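Local coordinates for protein transcarboxylase 5S subunit (Propionibacterium freudenreichii subsp. shermanii, PDB 1RQB) that transfers the carboxyl group from biotin on the 1.3S subunit to pyruvate, forming oxaloacetate, with a cobalt ion bound in each subunit, at residues R104-L109 / E117-F122; R112-E117 / T452-P457; V268-E273 / L281-L286; K301-K306 / H472-T477. All blocks are in the same frame, centred on the assembly; numbering follows the deposited sequence.

Contact 1 of 4, residues R104-L109 / E117-F122; sequences RGQNLL and EVVDRF
Leu108 reaches from the loop 104-109 into the side of helix 116-128, meeting Val118, Val119 and Phe122. Its CB points at the helix, and with CG anti to the carbonyl carbon (chi1 -63°) both methyls come to the helix. CG comes 4.2 Å from Val119 CG2. Beyond it the methyls divide: CD1 lies 3.9 Å from Val118 CG1, while CD2 lies 4.0 Å from Val119 CA, and both rest equally close to Phe122 CB. With only a methyl group at Leu108, as in alanine, the space between Val118, Val119 and Phe122 would probably be left partly unfilled and the ring less firmly held. Next along the loop, Leu109 crosses the Phe122 side chain at about a right angle, its CD1 3.6 Å from Phe122 CZ. Gln106 bends back at chi2 (71°), which brings NE2 to 3.4 Å from Val119 CG2; the same NE2 is hydrogen-bonded to Tyr114 O and Asp116 OD1. Leu103 packs on both leucines and the ring, Leu455 on Leu108 and Phe122, Leu451 on Phe122. This is the buried packing of a beta-alpha unit in a TIM barrel: the loop leaving a barrel strand folds against the helix that follows.

Contact 2 of 4, residues R112-E117 / T452-P457; sequences RHYNDE and TYALFP
Tyr114 and Ala454 are the nearest pair along the two backbones, with CA atoms 8.9 Å apart. Tyr114 sits in extended conformation just ahead of helix 116-128; Ala454 and Leu455 lie in the last turn of helix 447-455. With CG anti to the carbonyl carbon (chi1 -66°) the phenol reaches across, and Tyr114 OH donates to Ala454 O at 3.0 Å. The carbonyl lies at the ring's edge, the donor tilted 35° from the carbonyl plane. Leu455 crosses the ring at about a right angle, bringing CD2 to 4.0 Å from Tyr114 CZ. The same carbonyl takes a second bond from a water, 2.8 Å from Ala454 O, which accepts from Arg112 NH2. Tyr114 CE2 sits 3.5 Å above the guanidinium plane of Arg112, over its centre; Glu429 forms a salt bridge with this arginine. Replacing Tyr114 by a phenylalanine would probably leave Ala454 O with the water but without its hydroxyl donor. Helix 430-437 of the carboxylase domain packs on Ala454, and helix 71-77 of the barrel on Leu455.

Contact 3 of 4, residues V268-E273 / L281-L286; sequences VAEMLE and LDYDRL
Tyr283 lays its phenol against Ala269 and Glu270 on helix 265-271. The hydroxyl end is the closest part: Tyr283 OH is 3.4 Å from Ala269 C and 3.5 Å from Ala269 CB. Glu270 crosses the ring obliquely, its OE2 3.5 Å from Tyr283 CE2 and its carboxylate plane 35° from that of the ring. The acid gets there by a bend at chi2 (-91°), which folds the carboxylate over toward the tyrosine. A water joins the two polar ends, donating to Glu270 OE1 at 3.2 Å and lying 3.0 Å from Tyr283 OH. One shell out, Glu270 OE1 forms a salt bridge with Lys202 of the second subunit, and Phe314 of that subunit packs on Glu270. Asp282, just before Tyr283, N-caps the helix that carries it, its OD1 accepting from Arg285 N at 3.1 Å from above the carboxylate plane. The lysine and the water probably favour the charged carboxylate, and the pairing places the packing of helices 265-271 and 283-296 beside the dimer interface.

Contact 4 of 4, residues K301-K306 / H472-T477; sequences KKFESK and HSVALT
The ring of Phe303 is met at its edge by Val474 O, which lies in the ring plane 3.5 Å from Phe303 CE1. Beside it, Val474 CG2 comes 3.6 Å from Phe303 CZ, the two side chains crossing at about a right angle. Arg43 touches both residues from outside the two segments. With CG anti to the carbonyl carbon (chi1 -57°), the phenylalanine is sent across to 472-477 from the end of a 3-10 turn. On that turn the lysines offer their aliphatic stems: Leu476 CD1 rests 3.6 Å from Lys301 CG, and its other methyl, CD2, lies 4.2 Å from Lys302 CG. Lys301 NZ turns away from the leucine to a salt bridge with Glu484. Within 472-477 the backbone is shaped by an ST turn, Ser473 OG accepting from Ala475 N at 3.2 Å. No hydrogen bond crosses between the two segments, so this surface contact rests on hydrocarbon packing and on a carbonyl oxygen facing the weakly positive rim of an aromatic ring, with the charge of Lys301 paired with Glu484.

In the fold
Contacts 1 and 2 are neighbours that touch, their centres 7 Å apart, and they share Glu117 and helix 116-128. Contact 3 lies on the opposite side of the chain's centre, about 36 Å from contact 1 and 41 Å from contact 2, centre to centre. The centre of contact 4 is 29 to 31 Å from the other three. Along the chain contacts 1 and 3 each close locally within the barrel, contact 3 falling inside the long loop that contact 2 closes, whereas contact 2 crosses both contact 1 and contact 4. Contacts 2 and 4 bring the later carboxylase-domain segments back onto earlier ones, while contact 3 reaches the second subunit.

Contact 1 of 4, residues R104-L109 / E117-F122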
loop_
_atom_site.group_PDB
_atom_site.type_symbol
_atom_site.label_atom_id
_atom_site.label_comp_id
_atom_site.label_asym_id
_atom_site.label_seq_id
_atom_site.Cartn_x
_atom_site.Cartn_y
_atom_site.Cartn_z
ATOM N N ARG A 104 21.346 7.110 -17.116
ATOM C CA ARG A 104 22.062 7.914 -16.115
ATOM C C ARG A 104 23.110 8.836 -16.746
ATOM O O ARG A 104 24.303 8.747 -16.465
ATOM C CB ARG A 104 22.672 6.994 -15.044
ATOM C CG ARG A 104 23.219 7.754 -13.818
ATOM C CD ARG A 104 23.499 6.824 -12.633
ATOM N NE ARG A 104 24.534 5.823 -12.879
ATOM C CZ ARG A 104 25.776 5.914 -12.409
ATOM N NH1 ARG A 104 26.132 6.961 -11.676
ATOM N NH2 ARG A 104 26.656 4.953 -12.651
ATOM N N GLY A 105 22.642 9.738 -17.597
ATOM C CA GLY A 105 23.522 10.713 -18.227
ATOM C C GLY A 105 24.829 10.233 -18.836
ATOM O O GLY A 105 24.853 9.289 -19.626
ATOM N N GLN A 106 25.924 10.873 -18.437
ATOM C CA GLN A 106 27.255 10.580 -18.991
ATOM C C GLN A 106 27.702 9.158 -18.641
ATOM O O GLN A 106 28.600 8.618 -19.285
ATOM C CB GLN A 106 28.265 11.600 -18.455
ATOM C CG GLN A 106 29.517 11.754 -19.318
ATOM C CD GLN A 106 29.200 12.466 -20.622
ATOM O OE1 GLN A 106 28.331 13.336 -20.662
ATOM N NE2 GLN A 106 29.911 12.113 -21.690
ATOM N N ASN A 107 27.091 8.542 -17.626
ATOM C CA ASN A 107 27.447 7.172 -17.222
ATOM C C ASN A 107 26.666 6.150 -18.049
ATOM O O ASN A 107 26.933 4.950 -17.981
ATOM C CB ASN A 107 27.106 6.918 -15.751
ATOM C CG ASN A 107 28.073 7.580 -14.809
ATOM O OD1 ASN A 107 27.944 8.763 -14.498
ATOM N ND2 ASN A 107 29.056 6.821 -14.349
ATOM N N LEU A 108 25.701 6.641 -18.814
ATOM C CA LEU A 108 24.833 5.783 -19.632
ATOM C C LEU A 108 24.252 4.701 -18.720
ATOM O O LEU A 108 23.668 5.014 -17.684
ATOM C CB LEU A 108 25.627 5.183 -20.800
ATOM C CG LEU A 108 26.180 6.228 -21.780
ATOM C CD1 LEU A 108 27.093 5.555 -22.806
ATOM C CD2 LEU A 108 25.023 6.948 -22.474
ATOM N N LEU A 109 24.393 3.437 -19.084
ATOM C CA LEU A 109 23.870 2.366 -18.224
ATOM C C LEU A 109 25.060 1.644 -17.590
ATOM O O LEU A 109 24.907 0.594 -16.968
ATOM C CB LEU A 109 23.044 1.368 -19.047
ATOM C CG LEU A 109 21.818 1.945 -19.747
ATOM C CD1 LEU A 109 21.091 0.856 -20.521
ATOM C CD2 LEU A 109 20.899 2.580 -18.699
ATOM N N GLU A 117 31.599 10.790 -27.347
ATOM C CA GLU A 117 31.294 10.003 -28.553
ATOM C C GLU A 117 30.562 8.706 -28.202
ATOM O O GLU A 117 29.740 8.227 -28.984
ATOM C CB GLU A 117 32.564 9.650 -29.331
ATOM C CG GLU A 117 33.436 8.619 -28.642
ATOM C CD GLU A 117 34.759 8.383 -29.351
ATOM O OE1 GLU A 117 34.850 8.602 -30.582
ATOM O OE2 GLU A 117 35.706 7.956 -28.665
ATOM N N VAL A 118 30.880 8.104 -27.061
ATOM C CA VAL A 118 30.194 6.863 -26.671
ATOM C C VAL A 118 28.736 7.184 -26.333
ATOM O O VAL A 118 27.822 6.435 -26.677
ATOM C CB VAL A 118 30.857 6.208 -25.448
ATOM C CG1 VAL A 118 30.145 4.880 -25.110
ATOM C CG2 VAL A 118 32.330 5.955 -25.732
ATOM N N VAL A 119 28.521 8.308 -25.657
ATOM C CA VAL A 119 27.159 8.732 -25.302
ATOM C C VAL A 119 26.368 8.973 -26.590
ATOM O O VAL A 119 25.218 8.556 -26.718
ATOM C CB VAL A 119 27.194 10.026 -24.448
ATOM C CG1 VAL A 119 25.784 10.538 -24.194
ATOM C CG2 VAL A 119 27.908 9.759 -23.124
ATOM N N ASP A 120 26.999 9.628 -27.565
ATOM C CA ASP A 120 26.323 9.918 -28.838
ATOM C C ASP A 120 25.882 8.620 -29.517
ATOM O O ASP A 120 24.743 8.501 -29.968
ATOM C CB ASP A 120 27.240 10.684 -29.803
ATOM C CG ASP A 120 27.210 12.186 -29.578
ATOM O OD1 ASP A 120 26.090 12.747 -29.490
ATOM O OD2 ASP A 120 28.300 12.809 -29.501
ATOM N N ARG A 121 26.790 7.654 -29.592
ATOM C CA ARG A 121 26.484 6.380 -30.262
ATOM C C ARG A 121 25.411 5.581 -29.522
ATOM O O ARG A 121 24.572 4.947 -30.159
ATOM C CB ARG A 121 27.740 5.537 -30.413
ATOM C CG ARG A 121 28.718 6.130 -31.432
ATOM C CD ARG A 121 29.940 5.263 -31.560
ATOM N NE ARG A 121 30.853 5.721 -32.606
ATOM C CZ ARG A 121 30.741 5.397 -33.895
ATOM N NH1 ARG A 121 29.752 4.611 -34.307
ATOM N NH2 ARG A 121 31.633 5.840 -34.770
ATOM N N PHE A 122 25.434 5.592 -28.192
ATOM C CA PHE A 122 24.437 4.823 -27.432
ATOM C C PHE A 122 23.040 5.395 -27.677
ATOM O O PHE A 122 22.091 4.666 -27.959
ATOM C CB PHE A 122 24.727 4.872 -25.931
ATOM C CG PHE A 122 23.760 4.045 -25.107
ATOM C CD1 PHE A 122 24.050 2.724 -24.793
ATOM C CD2 PHE A 122 22.534 4.578 -24.702
ATOM C CE1 PHE A 122 23.127 1.922 -24.086
ATOM C CE2 PHE A 122 21.593 3.785 -23.991
ATOM C CZ PHE A 122 21.898 2.456 -23.686
#

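Contact 2 of 4, residues R112-E117 / T452-P457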
loop_
_atom_site.group_PDB
_atom_site.type_symbol
_atom_site.label_atom_id
_atom_site.label_comp_id
_atom_site.label_asym_id
_atom_site.label_seq_id
_atom_site.Cartn_x
_atom_site.Cartn_y
_atom_site.Cartn_z
ATOM N N ARG A 112 30.896 4.020 -15.292
ATOM C CA ARG A 112 31.740 5.221 -15.206
ATOM C C ARG A 112 31.291 6.258 -16.236
ATOM O O ARG A 112 30.412 6.009 -17.059
ATOM C CB ARG A 112 33.203 4.887 -15.519
ATOM C CG ARG A 112 33.405 4.347 -16.947
ATOM C CD ARG A 112 34.867 4.098 -17.274
ATOM N NE ARG A 112 35.052 3.442 -18.570
ATOM C CZ ARG A 112 35.158 4.061 -19.742
ATOM N NH1 ARG A 112 35.099 5.384 -19.814
ATOM N NH2 ARG A 112 35.345 3.346 -20.849
ATOM N N HIS A 113 31.905 7.431 -16.173
ATOM C CA HIS A 113 31.605 8.463 -17.174
ATOM C C HIS A 113 32.288 8.040 -18.475
ATOM O O HIS A 113 33.401 7.516 -18.448
ATOM C CB HIS A 113 32.158 9.824 -16.737
ATOM C CG HIS A 113 31.392 10.457 -15.621
ATOM N ND1 HIS A 113 31.051 11.792 -15.619
ATOM C CD2 HIS A 113 30.882 9.938 -14.479
ATOM C CE1 HIS A 113 30.359 12.067 -14.527
ATOM N NE2 HIS A 113 30.243 10.959 -13.819
ATOM N N TYR A 114 31.612 8.237 -19.599
ATOM C CA TYR A 114 32.203 7.887 -20.899
ATOM C C TYR A 114 32.462 9.162 -21.703
ATOM O O TYR A 114 31.873 10.212 -21.446
ATOM C CB TYR A 114 31.262 6.991 -21.711
ATOM C CG TYR A 114 31.060 5.638 -21.094
ATOM C CD1 TYR A 114 30.085 5.435 -20.120
ATOM C CD2 TYR A 114 31.900 4.580 -21.422
ATOM C CE1 TYR A 114 29.957 4.209 -19.485
ATOM C CE2 TYR A 114 31.789 3.353 -20.788
ATOM C CZ TYR A 114 30.817 3.174 -19.820
ATOM O OH TYR A 114 30.724 1.978 -19.163
ATOM N N ASN A 115 33.364 9.044 -22.673
ATOM C CA ASN A 115 33.654 10.163 -23.581
ATOM C C ASN A 115 32.364 10.466 -24.346
ATOM O O ASN A 115 31.547 9.578 -24.584
ATOM C CB ASN A 115 34.796 9.777 -24.539
ATOM C CG ASN A 115 34.937 10.737 -25.708
ATOM O OD1 ASN A 115 34.233 10.609 -26.707
ATOM N ND2 ASN A 115 35.843 11.710 -25.588
ATOM N N ASP A 116 32.191 11.726 -24.721
ATOM C CA ASP A 116 30.988 12.199 -25.421
ATOM C C ASP A 116 30.619 11.336 -26.631
ATOM O O ASP A 116 29.434 11.163 -26.916
ATOM C CB ASP A 116 31.161 13.660 -25.866
ATOM C CG ASP A 116 31.019 14.656 -24.706
ATOM O OD1 ASP A 116 30.467 14.277 -23.642
ATOM O OD2 ASP A 116 31.444 15.829 -24.861
ATOM N N GLU A 117 31.599 10.790 -27.347
ATOM C CA GLU A 117 31.294 10.003 -28.553
ATOM C C GLU A 117 30.562 8.706 -28.202
ATOM O O GLU A 117 29.740 8.227 -28.984
ATOM C CB GLU A 117 32.564 9.650 -29.331
ATOM C CG GLU A 117 33.436 8.619 -28.642
ATOM C CD GLU A 117 34.759 8.383 -29.351
ATOM O OE1 GLU A 117 34.850 8.602 -30.582
ATOM O OE2 GLU A 117 35.706 7.956 -28.665
ATOM N N THR A 452 27.828 -2.964 -25.573
ATOM C CA THR A 452 27.713 -3.920 -24.463
ATOM C C THR A 452 29.087 -4.113 -23.820
ATOM O O THR A 452 29.213 -4.167 -22.597
ATOM C CB THR A 452 27.159 -5.280 -24.939
ATOM O OG1 THR A 452 25.807 -5.106 -25.367
ATOM C CG2 THR A 452 27.182 -6.309 -23.802
ATOM N N TYR A 453 30.121 -4.201 -24.647
ATOM C CA TYR A 453 31.485 -4.389 -24.133
ATOM C C TYR A 453 31.952 -3.136 -23.387
ATOM O O TYR A 453 32.582 -3.229 -22.334
ATOM C CB TYR A 453 32.456 -4.685 -25.278
ATOM C CG TYR A 453 33.881 -4.782 -24.818
ATOM C CD1 TYR A 453 34.319 -5.873 -24.071
ATOM C CD2 TYR A 453 34.788 -3.745 -25.073
ATOM C CE1 TYR A 453 35.628 -5.933 -23.576
ATOM C CE2 TYR A 453 36.100 -3.796 -24.585
ATOM C CZ TYR A 453 36.507 -4.892 -23.838
ATOM O OH TYR A 453 37.788 -4.942 -23.339
ATOM N N ALA A 454 31.649 -1.959 -23.920
ATOM C CA ALA A 454 32.079 -0.713 -23.269
ATOM C C ALA A 454 31.379 -0.529 -21.920
ATOM O O ALA A 454 31.974 -0.036 -20.962
ATOM C CB ALA A 454 31.774 0.485 -24.185
ATOM N N LEU A 455 30.115 -0.937 -21.847
ATOM C CA LEU A 455 29.316 -0.760 -20.624
ATOM C C LEU A 455 29.623 -1.826 -19.570
ATOM O O LEU A 455 29.633 -1.527 -18.377
ATOM C CB LEU A 455 27.823 -0.797 -20.969
ATOM C CG LEU A 455 27.313 0.349 -21.842
ATOM C CD1 LEU A 455 25.880 0.081 -22.289
ATOM C CD2 LEU A 455 27.394 1.637 -21.059
ATOM N N PHE A 456 29.864 -3.063 -19.999
ATOM C CA PHE A 456 30.105 -4.166 -19.055
ATOM C C PHE A 456 31.256 -5.043 -19.554
ATOM O O PHE A 456 31.061 -6.193 -19.941
ATOM C CB PHE A 456 28.814 -4.995 -18.900
ATOM C CG PHE A 456 27.651 -4.196 -18.366
ATOM C CD1 PHE A 456 26.741 -3.593 -19.230
ATOM C CD2 PHE A 456 27.524 -3.970 -16.995
ATOM C CE1 PHE A 456 25.729 -2.774 -18.744
ATOM C CE2 PHE A 456 26.511 -3.151 -16.496
ATOM C CZ PHE A 456 25.616 -2.551 -17.372
ATOM N N PRO A 457 32.483 -4.513 -19.516
ATOM C CA PRO A 457 33.691 -5.221 -19.969
ATOM C C PRO A 457 33.910 -6.628 -19.406
ATOM O O PRO A 457 34.397 -7.511 -20.110
ATOM C CB PRO A 457 34.833 -4.301 -19.533
ATOM C CG PRO A 457 34.197 -2.969 -19.346
ATOM C CD PRO A 457 32.829 -3.262 -18.818
HETATM O O HOH W 1 34.699 0.372 -20.490
#

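Contact 3 of 4, residues V268-E273 / L281-L286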
loop_
_atom_site.group_PDB
_atom_site.type_symbol
_atom_site.label_atom_id
_atom_site.label_comp_id
_atom_site.label_asym_id
_atom_site.label_seq_id
_atom_site.Cartn_x
_atom_site.Cartn_y
_atom_site.Cartn_z
ATOM N N VAL A 268 -4.702 4.497 -8.729
ATOM C CA VAL A 268 -4.527 5.914 -9.074
ATOM C C VAL A 268 -5.622 6.346 -10.051
ATOM O O VAL A 268 -6.167 7.443 -9.941
ATOM C CB VAL A 268 -3.120 6.175 -9.665
ATOM C CG1 VAL A 268 -3.038 7.568 -10.268
ATOM C CG2 VAL A 268 -2.091 6.049 -8.558
ATOM N N ALA A 269 -5.988 5.477 -10.991
ATOM C CA ALA A 269 -7.041 5.868 -11.941
ATOM C C ALA A 269 -8.398 5.955 -11.238
ATOM O O ALA A 269 -9.151 6.905 -11.448
ATOM C CB ALA A 269 -7.122 4.865 -13.107
ATOM N N GLU A 270 -8.713 4.970 -10.397
ATOM C CA GLU A 270 -10.023 4.939 -9.726
ATOM C C GLU A 270 -10.202 6.057 -8.696
ATOM O O GLU A 270 -11.305 6.573 -8.529
ATOM C CB GLU A 270 -10.236 3.593 -9.026
ATOM C CG GLU A 270 -10.298 2.412 -9.967
ATOM C CD GLU A 270 -11.709 2.091 -10.443
ATOM O OE1 GLU A 270 -12.628 2.931 -10.280
ATOM O OE2 GLU A 270 -11.893 0.986 -10.991
HETATM N N MSE A 271 -9.138 6.451 -8.013
HETATM C CA MSE A 271 -9.257 7.455 -6.946
HETATM C C MSE A 271 -9.675 8.828 -7.481
HETATM O O MSE A 271 -10.105 9.676 -6.702
HETATM C CB MSE A 271 -7.930 7.619 -6.206
HETATM C CG MSE A 271 -6.852 8.336 -7.008
HETATM SE SE MSE A 271 -5.135 8.550 -6.043
HETATM C CE MSE A 271 -4.310 9.945 -7.113
ATOM N N LEU A 272 -9.568 9.074 -8.784
ATOM C CA LEU A 272 -9.887 10.408 -9.317
ATOM C C LEU A 272 -11.375 10.611 -9.619
ATOM O O LEU A 272 -11.786 11.731 -9.921
ATOM C CB LEU A 272 -9.091 10.661 -10.607
ATOM C CG LEU A 272 -7.570 10.650 -10.466
ATOM C CD1 LEU A 272 -6.919 10.878 -11.841
ATOM C CD2 LEU A 272 -7.153 11.735 -9.485
ATOM N N GLU A 273 -12.196 9.566 -9.523
ATOM C CA GLU A 273 -13.615 9.684 -9.889
ATOM C C GLU A 273 -14.327 10.786 -9.102
ATOM O O GLU A 273 -14.324 10.800 -7.871
ATOM C CB GLU A 273 -14.341 8.345 -9.698
ATOM C CG GLU A 273 -15.823 8.402 -10.063
ATOM C CD GLU A 273 -16.493 7.030 -10.072
ATOM O OE1 GLU A 273 -16.060 6.146 -9.302
ATOM O OE2 GLU A 273 -17.464 6.848 -10.843
ATOM N N LEU A 281 -7.256 5.676 -19.288
ATOM C CA LEU A 281 -6.898 4.250 -19.271
ATOM C C LEU A 281 -8.154 3.397 -19.458
ATOM O O LEU A 281 -9.235 3.752 -18.988
ATOM C CB LEU A 281 -6.204 3.873 -17.956
ATOM C CG LEU A 281 -4.891 4.618 -17.681
ATOM C CD1 LEU A 281 -4.226 4.014 -16.471
ATOM C CD2 LEU A 281 -3.971 4.534 -18.897
ATOM N N ASP A 282 -7.991 2.279 -20.162
ATOM C CA ASP A 282 -9.061 1.307 -20.438
ATOM C C ASP A 282 -9.026 0.265 -19.317
ATOM O O ASP A 282 -8.105 -0.548 -19.253
ATOM C CB ASP A 282 -8.778 0.641 -21.793
ATOM C CG ASP A 282 -9.857 -0.341 -22.215
ATOM O OD1 ASP A 282 -10.305 -1.146 -21.377
ATOM O OD2 ASP A 282 -10.235 -0.318 -23.404
ATOM N N TYR A 283 -10.021 0.296 -18.427
ATOM C CA TYR A 283 -10.062 -0.604 -17.263
ATOM C C TYR A 283 -10.056 -2.085 -17.648
ATOM O O TYR A 283 -9.485 -2.907 -16.932
ATOM C CB TYR A 283 -11.279 -0.291 -16.387
ATOM C CG TYR A 283 -11.109 0.976 -15.582
ATOM C CD1 TYR A 283 -11.818 2.129 -15.902
ATOM C CD2 TYR A 283 -10.228 1.024 -14.503
ATOM C CE1 TYR A 283 -11.655 3.303 -15.164
ATOM C CE2 TYR A 283 -10.057 2.193 -13.760
ATOM C CZ TYR A 283 -10.774 3.325 -14.096
ATOM O OH TYR A 283 -10.619 4.482 -13.364
ATOM N N ASP A 284 -10.697 -2.445 -18.753
ATOM C CA ASP A 284 -10.708 -3.857 -19.159
ATOM C C ASP A 284 -9.291 -4.303 -19.528
ATOM O O ASP A 284 -8.886 -5.420 -19.209
ATOM C CB ASP A 284 -11.611 -4.093 -20.363
ATOM C CG ASP A 284 -11.699 -5.568 -20.727
ATOM O OD1 ASP A 284 -12.072 -5.887 -21.878
ATOM O OD2 ASP A 284 -11.396 -6.414 -19.848
ATOM N N ARG A 285 -8.537 -3.440 -20.208
ATOM C CA ARG A 285 -7.159 -3.794 -20.574
ATOM C C ARG A 285 -6.320 -3.905 -19.300
ATOM O O ARG A 285 -5.504 -4.814 -19.160
ATOM C CB ARG A 285 -6.533 -2.742 -21.504
ATOM C CG ARG A 285 -7.135 -2.661 -22.908
ATOM C CD ARG A 285 -6.919 -3.948 -23.720
ATOM N NE ARG A 285 -7.429 -3.759 -25.076
ATOM C CZ ARG A 285 -7.081 -4.484 -26.134
ATOM N NH1 ARG A 285 -6.211 -5.477 -26.025
ATOM N NH2 ARG A 285 -7.591 -4.189 -27.323
ATOM N N LEU A 286 -6.532 -2.980 -18.370
ATOM C CA LEU A 286 -5.776 -2.997 -17.109
ATOM C C LEU A 286 -6.037 -4.306 -16.360
ATOM O O LEU A 286 -5.130 -4.890 -15.769
ATOM C CB LEU A 286 -6.175 -1.805 -16.224
ATOM C CG LEU A 286 -5.877 -0.404 -16.764
ATOM C CD1 LEU A 286 -6.227 0.648 -15.710
ATOM C CD2 LEU A 286 -4.399 -0.302 -17.116
HETATM O O HOH W 2 -13.168 5.461 -12.099
#

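Contact 4 of 4, residues K301-K306 / H472-T477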
loop_
_atom_site.group_PDB
_atom_site.type_symbol
_atom_site.label_atom_id
_atom_site.label_comp_id
_atom_site.label_asym_id
_atom_site.label_seq_id
_atom_site.Cartn_x
_atom_site.Cartn_y
_atom_site.Cartn_z
ATOM N N LYS A 301 9.326 -15.578 -6.234
ATOM C CA LYS A 301 9.335 -15.440 -4.771
ATOM C C LYS A 301 10.749 -15.418 -4.183
ATOM O O LYS A 301 10.980 -14.749 -3.178
ATOM C CB LYS A 301 8.537 -16.563 -4.109
ATOM C CG LYS A 301 9.112 -17.949 -4.305
ATOM C CD LYS A 301 8.293 -18.971 -3.530
ATOM C CE LYS A 301 8.256 -18.621 -2.045
ATOM N NZ LYS A 301 7.463 -19.597 -1.239
ATOM N N LYS A 302 11.696 -16.141 -4.774
ATOM C CA LYS A 302 13.058 -16.178 -4.216
ATOM C C LYS A 302 13.742 -14.812 -4.308
ATOM O O LYS A 302 14.794 -14.609 -3.704
ATOM C CB LYS A 302 13.938 -17.209 -4.951
ATOM C CG LYS A 302 13.495 -18.675 -4.870
ATOM C CD LYS A 302 13.482 -19.201 -3.429
ATOM C CE LYS A 302 13.128 -20.694 -3.397
ATOM N NZ LYS A 302 13.255 -21.261 -2.024
ATOM N N PHE A 303 13.184 -13.868 -5.064
ATOM C CA PHE A 303 13.846 -12.563 -5.203
ATOM C C PHE A 303 13.035 -11.436 -4.556
ATOM O O PHE A 303 13.403 -10.269 -4.677
ATOM C CB PHE A 303 14.054 -12.212 -6.690
ATOM C CG PHE A 303 14.842 -13.236 -7.456
ATOM C CD1 PHE A 303 14.194 -14.237 -8.173
ATOM C CD2 PHE A 303 16.231 -13.209 -7.445
ATOM C CE1 PHE A 303 14.921 -15.202 -8.873
ATOM C CE2 PHE A 303 16.978 -14.169 -8.137
ATOM C CZ PHE A 303 16.325 -15.167 -8.851
ATOM N N GLU A 304 11.954 -11.759 -3.849
ATOM C CA GLU A 304 11.096 -10.731 -3.239
ATOM C C GLU A 304 11.699 -10.157 -1.955
ATOM O O GLU A 304 12.540 -10.780 -1.310
ATOM C CB GLU A 304 9.726 -11.320 -2.891
ATOM C CG GLU A 304 8.895 -11.805 -4.057
ATOM C CD GLU A 304 7.997 -10.718 -4.637
ATOM O OE1 GLU A 304 7.713 -9.726 -3.929
ATOM O OE2 GLU A 304 7.558 -10.867 -5.797
ATOM N N SER A 305 11.227 -8.957 -1.592
ATOM C CA SER A 305 11.632 -8.251 -0.366
ATOM C C SER A 305 10.601 -8.550 0.722
ATOM O O SER A 305 9.489 -8.981 0.423
ATOM C CB SER A 305 11.692 -6.741 -0.600
ATOM O OG SER A 305 12.823 -6.397 -1.375
ATOM N N LYS A 306 10.939 -8.269 1.979
ATOM C CA LYS A 306 10.034 -8.611 3.087
ATOM C C LYS A 306 9.433 -7.396 3.801
ATOM O O LYS A 306 8.786 -7.565 4.833
ATOM C CB LYS A 306 10.790 -9.483 4.092
ATOM C CG LYS A 306 11.250 -10.814 3.498
ATOM C CD LYS A 306 12.101 -11.623 4.466
ATOM C CE LYS A 306 13.420 -10.929 4.759
ATOM N NZ LYS A 306 14.272 -10.838 3.533
ATOM N N HIS A 472 17.357 -17.230 -20.888
ATOM C CA HIS A 472 16.887 -18.194 -19.885
ATOM C C HIS A 472 16.136 -17.434 -18.789
ATOM O O HIS A 472 16.037 -16.208 -18.813
ATOM C CB HIS A 472 18.071 -18.945 -19.284
ATOM C CG HIS A 472 18.971 -19.571 -20.305
ATOM N ND1 HIS A 472 18.492 -20.291 -21.378
ATOM C CD2 HIS A 472 20.319 -19.611 -20.396
ATOM C CE1 HIS A 472 19.510 -20.750 -22.086
ATOM N NE2 HIS A 472 20.630 -20.352 -21.511
ATOM N N SER A 473 15.588 -18.187 -17.847
ATOM C CA SER A 473 14.857 -17.589 -16.721
ATOM C C SER A 473 15.459 -18.125 -15.421
ATOM O O SER A 473 15.920 -19.263 -15.363
ATOM C CB SER A 473 13.373 -17.955 -16.798
ATOM O OG SER A 473 12.688 -17.459 -15.665
ATOM N N VAL A 474 15.488 -17.297 -14.387
ATOM C CA VAL A 474 16.026 -17.754 -13.099
ATOM C C VAL A 474 14.868 -17.903 -12.109
ATOM O O VAL A 474 15.075 -18.098 -10.913
ATOM C CB VAL A 474 17.063 -16.766 -12.540
ATOM C CG1 VAL A 474 18.292 -16.767 -13.427
ATOM C CG2 VAL A 474 16.467 -15.354 -12.460
ATOM N N ALA A 475 13.652 -17.784 -12.629
ATOM C CA ALA A 475 12.439 -17.903 -11.806
ATOM C C ALA A 475 12.125 -19.386 -11.605
ATOM O O ALA A 475 12.595 -20.239 -12.357
ATOM C CB ALA A 475 11.260 -17.221 -12.511
ATOM N N LEU A 476 11.332 -19.686 -10.590
ATOM C CA LEU A 476 10.933 -21.077 -10.338
ATOM C C LEU A 476 10.048 -21.533 -11.498
ATOM O O LEU A 476 9.354 -20.723 -12.112
ATOM C CB LEU A 476 10.135 -21.160 -9.031
ATOM C CG LEU A 476 10.871 -20.648 -7.789
ATOM C CD1 LEU A 476 9.909 -20.573 -6.615
ATOM C CD2 LEU A 476 12.035 -21.582 -7.464
ATOM N N THR A 477 10.098 -22.815 -11.835
ATOM C CA THR A 477 9.217 -23.326 -12.896
ATOM C C THR A 477 7.896 -23.710 -12.228
ATOM O O THR A 477 7.817 -23.783 -11.002
ATOM C CB THR A 477 9.789 -24.590 -13.565
ATOM O OG1 THR A 477 9.914 -25.628 -12.583
ATOM C CG2 THR A 477 11.147 -24.299 -14.192
#